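Local coordinates for molybdopterin biosynthesis protein (Mycobacterium abscessus, PDB 3TCR), which probably binds molybdopterin and takes part in the biosynthesis of the molybdenum cofactor, at residues N86-I91 with P121-P126; R155-I160 with V166-G171. All blocks are in the same frame, centred on the assembly; numbering follows the deposited sequence.

Contact 1: residues N86-I91 with P121-P126; sequences NDLSEI and PEATQP
The first turn of helix 88-100 meets the short helix 120-124 on one side of the alpha/beta fold of the probable molybdopterin-binding domain: Leu-88 and Ile-91 close around Ala-123. The backbones come near enough for the CA atoms of Leu-88 and Ala-123 to stand 5.0 Å apart, a spacing that the small alanine allows. Its methyl is the centre of the contact. CB of Ala-123 points at the first helix and lies 3.7 Å from CG2 of Ile-91, while Leu-88 presents CG to the same methyl at 4.0 Å. With CG of Leu-88 anti to its own N (chi1 -168°), the isobutyl group swings alongside helix 120-124, and CD1 reaches CB of Glu-122 at 4.0 Å. Of the Glu-122 side chain it is CB that touches; the chain then bends at chi2 and carries the carboxylate away to salt bridges with Arg-155 and with Arg-130 of the second subunit. Behind Ile-91, Val-51 and Val-84 from two strands of the sheet continue the apolar packing.

The start of helix 88-100 is fixed by Asp-87 at the N-cap. Its OD2 accepts from N of Glu-90 at 3.0 Å through the anti lone pair, and from OG of Ser-89 at 3.0 Å nearly in line with the C-O bond. Two donors thus grip one oxygen. Between 86-91 and 121-126 the fit is apolar, and a polar tie between the helices comes one residue later, from NE2 of Gln-92 to O of Ala-123; the polar groups of Asp-87 and Ser-89 serve the helix start.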
loop_
_atom_site.group_PDB
_atom_site.type_symbol
_atom_site.label_atom_id
_atom_site.label_comp_id
_atom_site.label_asym_id
_atom_site.label_seq_id
_atom_site.Cartn_x
_atom_site.Cartn_y
_atom_site.Cartn_z
ATOM N N ASN A 86 20.807 -9.038 -11.347
ATOM C CA ASN A 86 20.245 -7.963 -10.528
ATOM C C ASN A 86 20.888 -6.673 -10.894
ATOM O O ASN A 86 21.767 -6.173 -10.184
ATOM C CB ASN A 86 20.462 -8.219 -9.026
ATOM C CG ASN A 86 19.226 -8.748 -8.353
ATOM O OD1 ASN A 86 18.193 -8.057 -8.295
ATOM N ND2 ASN A 86 19.278 -9.991 -7.930
ATOM N N ASP A 87 20.401 -6.136 -11.999
ATOM C CA ASP A 87 20.997 -5.029 -12.671
ATOM C C ASP A 87 19.870 -4.269 -13.323
ATOM O O ASP A 87 19.186 -4.779 -14.229
ATOM C CB ASP A 87 21.965 -5.521 -13.732
ATOM C CG ASP A 87 22.593 -4.386 -14.502
ATOM O OD1 ASP A 87 23.690 -3.963 -14.085
ATOM O OD2 ASP A 87 21.987 -3.889 -15.478
ATOM N N LEU A 88 19.720 -3.029 -12.879
ATOM C CA LEU A 88 18.632 -2.181 -13.285
ATOM C C LEU A 88 18.432 -2.074 -14.805
ATOM O O LEU A 88 17.326 -2.305 -15.293
ATOM C CB LEU A 88 18.813 -0.803 -12.643
ATOM C CG LEU A 88 17.571 0.080 -12.779
ATOM C CD1 LEU A 88 17.269 0.755 -11.434
ATOM C CD2 LEU A 88 17.744 1.069 -13.961
ATOM N N SER A 89 19.491 -1.766 -15.548
ATOM C CA SER A 89 19.355 -1.621 -16.989
ATOM C C SER A 89 19.061 -2.933 -17.708
ATOM O O SER A 89 18.341 -2.948 -18.679
ATOM C CB SER A 89 20.572 -0.920 -17.604
ATOM O OG SER A 89 21.666 -1.795 -17.623
ATOM N N GLU A 90 19.586 -4.047 -17.219
ATOM C CA GLU A 90 19.245 -5.347 -17.814
ATOM C C GLU A 90 17.792 -5.720 -17.593
ATOM O O GLU A 90 17.121 -6.198 -18.499
ATOM C CB GLU A 90 20.112 -6.482 -17.249
ATOM C CG GLU A 90 21.569 -6.457 -17.664
ATOM C CD GLU A 90 22.361 -7.640 -17.063
ATOM O OE1 GLU A 90 23.573 -7.455 -16.812
ATOM O OE2 GLU A 90 21.773 -8.755 -16.843
ATOM N N ILE A 91 17.319 -5.532 -16.375
ATOM C CA ILE A 91 15.927 -5.778 -16.066
ATOM C C ILE A 91 15.018 -4.880 -16.919
ATOM O O ILE A 91 14.014 -5.346 -17.465
ATOM C CB ILE A 91 15.590 -5.546 -14.583
ATOM C CG1 ILE A 91 16.434 -6.459 -13.695
ATOM C CG2 ILE A 91 14.090 -5.797 -14.364
ATOM C CD1 ILE A 91 16.456 -6.100 -12.213
ATOM N N PRO A 121 12.180 -3.981 -8.177
ATOM C CA PRO A 121 11.169 -2.931 -8.038
ATOM C C PRO A 121 11.627 -1.558 -8.545
ATOM O O PRO A 121 10.873 -0.863 -9.236
ATOM C CB PRO A 121 10.893 -2.904 -6.544
ATOM C CG PRO A 121 11.431 -4.219 -6.019
ATOM C CD PRO A 121 12.623 -4.501 -6.877
ATOM N N GLU A 122 12.851 -1.175 -8.206
ATOM C CA GLU A 122 13.448 0.084 -8.708
ATOM C C GLU A 122 13.495 0.092 -10.228
ATOM O O GLU A 122 13.296 1.142 -10.849
ATOM C CB GLU A 122 14.888 0.239 -8.209
ATOM C CG GLU A 122 15.035 0.597 -6.738
ATOM C CD GLU A 122 14.861 -0.566 -5.768
ATOM O OE1 GLU A 122 14.648 -1.724 -6.165
ATOM O OE2 GLU A 122 14.921 -0.286 -4.557
ATOM N N ALA A 123 13.767 -1.071 -10.824
ATOM C CA ALA A 123 13.871 -1.178 -12.291
ATOM C C ALA A 123 12.491 -1.061 -12.939
ATOM O O ALA A 123 12.353 -0.472 -14.015
ATOM C CB ALA A 123 14.547 -2.469 -12.730
ATOM N N THR A 124 11.489 -1.633 -12.266
ATOM C CA THR A 124 10.123 -1.725 -12.790
ATOM C C THR A 124 9.295 -0.440 -12.674
ATOM O O THR A 124 8.677 -0.027 -13.645
ATOM C CB THR A 124 9.389 -2.919 -12.140
ATOM O OG1 THR A 124 10.157 -4.096 -12.405
ATOM C CG2 THR A 124 7.936 -3.115 -12.695
ATOM N N GLN A 125 9.255 0.144 -11.486
ATOM C CA GLN A 125 8.420 1.316 -11.183
ATOM C C GLN A 125 8.498 2.440 -12.241
ATOM O O GLN A 125 7.445 2.917 -12.694
ATOM C CB GLN A 125 8.730 1.868 -9.780
ATOM C CG GLN A 125 7.829 3.035 -9.310
ATOM C CD GLN A 125 6.398 2.596 -9.027
ATOM O OE1 GLN A 125 6.165 1.452 -8.610
ATOM N NE2 GLN A 125 5.424 3.494 -9.273
ATOM N N PRO A 126 9.710 2.835 -12.680
ATOM C CA PRO A 126 9.742 3.944 -13.676
ATOM C C PRO A 126 9.163 3.622 -15.040
ATOM O O PRO A 126 8.921 4.544 -15.841
ATOM C CB PRO A 126 11.243 4.301 -13.811
ATOM C CG PRO A 126 11.931 3.597 -12.660
ATOM C CD PRO A 126 11.042 2.449 -12.214
#

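Contact 2: residues R155-I160 with V166-G171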
loop_
_atom_site.group_PDB
_atom_site.type_symbol
_atom_site.label_atom_id
_atom_site.label_comp_id
_atom_site.label_asym_id
_atom_site.label_seq_id
_atom_site.Cartn_x
_atom_site.Cartn_y
_atom_site.Cartn_z
ATOM N N ARG A 155 9.205 -6.423 -1.924
ATOM C CA ARG A 155 9.091 -5.028 -2.370
ATOM C C ARG A 155 8.505 -4.908 -3.803
ATOM O O ARG A 155 8.495 -3.820 -4.420
ATOM C CB ARG A 155 10.433 -4.335 -2.247
ATOM C CG ARG A 155 10.942 -4.265 -0.824
ATOM C CD ARG A 155 12.204 -3.412 -0.672
ATOM N NE ARG A 155 13.204 -3.888 -1.590
ATOM C CZ ARG A 155 13.576 -3.306 -2.726
ATOM N NH1 ARG A 155 13.089 -2.145 -3.124
ATOM N NH2 ARG A 155 14.478 -3.920 -3.479
ATOM N N GLY A 156 8.017 -6.024 -4.330
ATOM C CA GLY A 156 7.541 -6.071 -5.700
ATOM C C GLY A 156 6.481 -5.007 -5.980
ATOM O O GLY A 156 5.691 -4.650 -5.090
ATOM N N VAL A 157 6.506 -4.440 -7.182
ATOM C CA VAL A 157 5.427 -3.570 -7.654
ATOM C C VAL A 157 4.688 -4.245 -8.805
ATOM O O VAL A 157 5.083 -5.331 -9.291
ATOM C CB VAL A 157 5.964 -2.204 -8.112
ATOM C CG1 VAL A 157 6.723 -1.493 -6.974
ATOM C CG2 VAL A 157 6.842 -2.362 -9.347
ATOM N N ALA A 158 3.617 -3.590 -9.255
ATOM C CA ALA A 158 2.786 -4.084 -10.340
ATOM C C ALA A 158 2.110 -2.925 -11.049
ATOM O O ALA A 158 1.756 -1.916 -10.423
ATOM C CB ALA A 158 1.737 -5.072 -9.828
ATOM N N GLY A 159 1.896 -3.079 -12.347
ATOM C CA GLY A 159 1.263 -2.024 -13.135
ATOM C C GLY A 159 1.211 -2.308 -14.624
ATOM O O GLY A 159 1.561 -3.427 -15.052
ATOM N N ILE A 160 0.743 -1.301 -15.395
ATOM C CA ILE A 160 0.613 -1.399 -16.844
ATOM C C ILE A 160 1.725 -0.564 -17.436
ATOM O O ILE A 160 1.916 0.586 -17.037
ATOM C CB ILE A 160 -0.726 -0.845 -17.375
ATOM C CG1 ILE A 160 -1.931 -1.591 -16.783
ATOM C CG2 ILE A 160 -0.805 -0.880 -18.908
ATOM C CD1 ILE A 160 -1.954 -3.079 -17.099
ATOM N N VAL A 166 2.710 -5.863 -15.912
ATOM C CA VAL A 166 4.006 -6.216 -15.351
ATOM C C VAL A 166 3.853 -6.401 -13.841
ATOM O O VAL A 166 3.344 -5.508 -13.153
ATOM C CB VAL A 166 5.076 -5.133 -15.639
ATOM C CG1 VAL A 166 6.458 -5.619 -15.180
ATOM C CG2 VAL A 166 5.066 -4.744 -17.133
ATOM N N VAL A 167 4.281 -7.563 -13.342
ATOM C CA VAL A 167 4.175 -7.915 -11.929
ATOM C C VAL A 167 5.471 -8.566 -11.405
ATOM O O VAL A 167 5.957 -9.574 -11.963
ATOM C CB VAL A 167 2.982 -8.883 -11.699
ATOM C CG1 VAL A 167 2.756 -9.154 -10.201
ATOM C CG2 VAL A 167 1.699 -8.344 -12.395
ATOM N N ASN A 168 6.043 -7.976 -10.360
ATOM C CA ASN A 168 7.191 -8.557 -9.656
ATOM C C ASN A 168 6.769 -9.579 -8.590
ATOM O O ASN A 168 5.941 -9.258 -7.699
ATOM C CB ASN A 168 7.945 -7.477 -8.869
ATOM C CG ASN A 168 8.459 -6.321 -9.712
ATOM O OD1 ASN A 168 8.527 -5.183 -9.190
ATOM N ND2 ASN A 168 8.908 -6.588 -10.951
ATOM N N ILE A 169 7.340 -10.777 -8.629
ATOM C CA ILE A 169 7.232 -11.675 -7.468
ATOM C C ILE A 169 8.603 -12.116 -6.936
ATOM O O ILE A 169 9.601 -12.074 -7.667
ATOM C CB ILE A 169 6.284 -12.858 -7.731
ATOM C CG1 ILE A 169 6.863 -13.882 -8.648
ATOM C CG2 ILE A 169 4.985 -12.401 -8.424
ATOM C CD1 ILE A 169 5.713 -14.742 -9.219
ATOM N N ALA A 170 8.639 -12.504 -5.665
ATOM C CA ALA A 170 9.872 -12.976 -5.019
ATOM C C ALA A 170 10.324 -14.255 -5.651
ATOM O O ALA A 170 9.545 -14.964 -6.305
ATOM C CB ALA A 170 9.716 -13.156 -3.507
ATOM N N GLY A 171 11.610 -14.539 -5.462
ATOM C CA GLY A 171 12.295 -15.599 -6.192
ATOM C C GLY A 171 12.094 -17.068 -5.809
ATOM O O GLY A 171 12.406 -17.962 -6.629
HETATM O O HOH W 1 4.088 -7.254 -7.068
#
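The beta hairpin formed by strands 158-161 and 164-169 joins 155-160 to 166-171 deep in the mixed sheet, its short strand axes 4.9 Å apart and antiparallel at 167°. Among the backbone hydrogen bonds, Gly-159 and Val-166 make a reciprocal pair, N of Val-166 to O of Gly-159 at 2.8 Å and N of Gly-159 to O of Val-166 at 2.9 Å. Further along, N of Asn-168 donates to O of Val-157 at 3.0 Å, almost straight.

Apolar contact is slight by comparison. Ala-158 and Val-167 form the non-hydrogen-bonded pair, with CB of Ala-158 4.2 Å from CG2 of Val-167; Ile-135 of helix 133-145 covers both side chains.

Past the regular pairing, a side chain takes over from the backbone. With CG anti to the carbonyl carbon (chi1 -58°), Asn-168 lies side by side with Val-157, and its ND2 bonds to Thr-108 and probably to Thr-124. CB of Asn-168 packs 3.5 Å from CA of Gly-156, where no side chain intervenes. The amide oxygen OD1 accepts from N of Val-157 at 2.9 Å, the donor tilted 29° from the carbonyl plane.

The two contacts show how a helix pair and a hairpin can share a boundary: their centres lie about 11 Å apart, and helix 120-124 of contact 1 rests against contact 2. Two polar links join them. OE2 of Glu-122 forms a salt bridge with NH1 of Arg-155 at 3.0 Å, and OG1 of Thr-124 probably hydrogen-bonds to ND2 of Asn-168 at 3.1 Å. Packing fills in between, with CB of Pro-121 3.3 Å from O of Arg-155. Since Glu-122 also pairs with Arg-130 of the second subunit, the junction extends to the subunit interface. All four segments lie within the probable molybdopterin-binding domain.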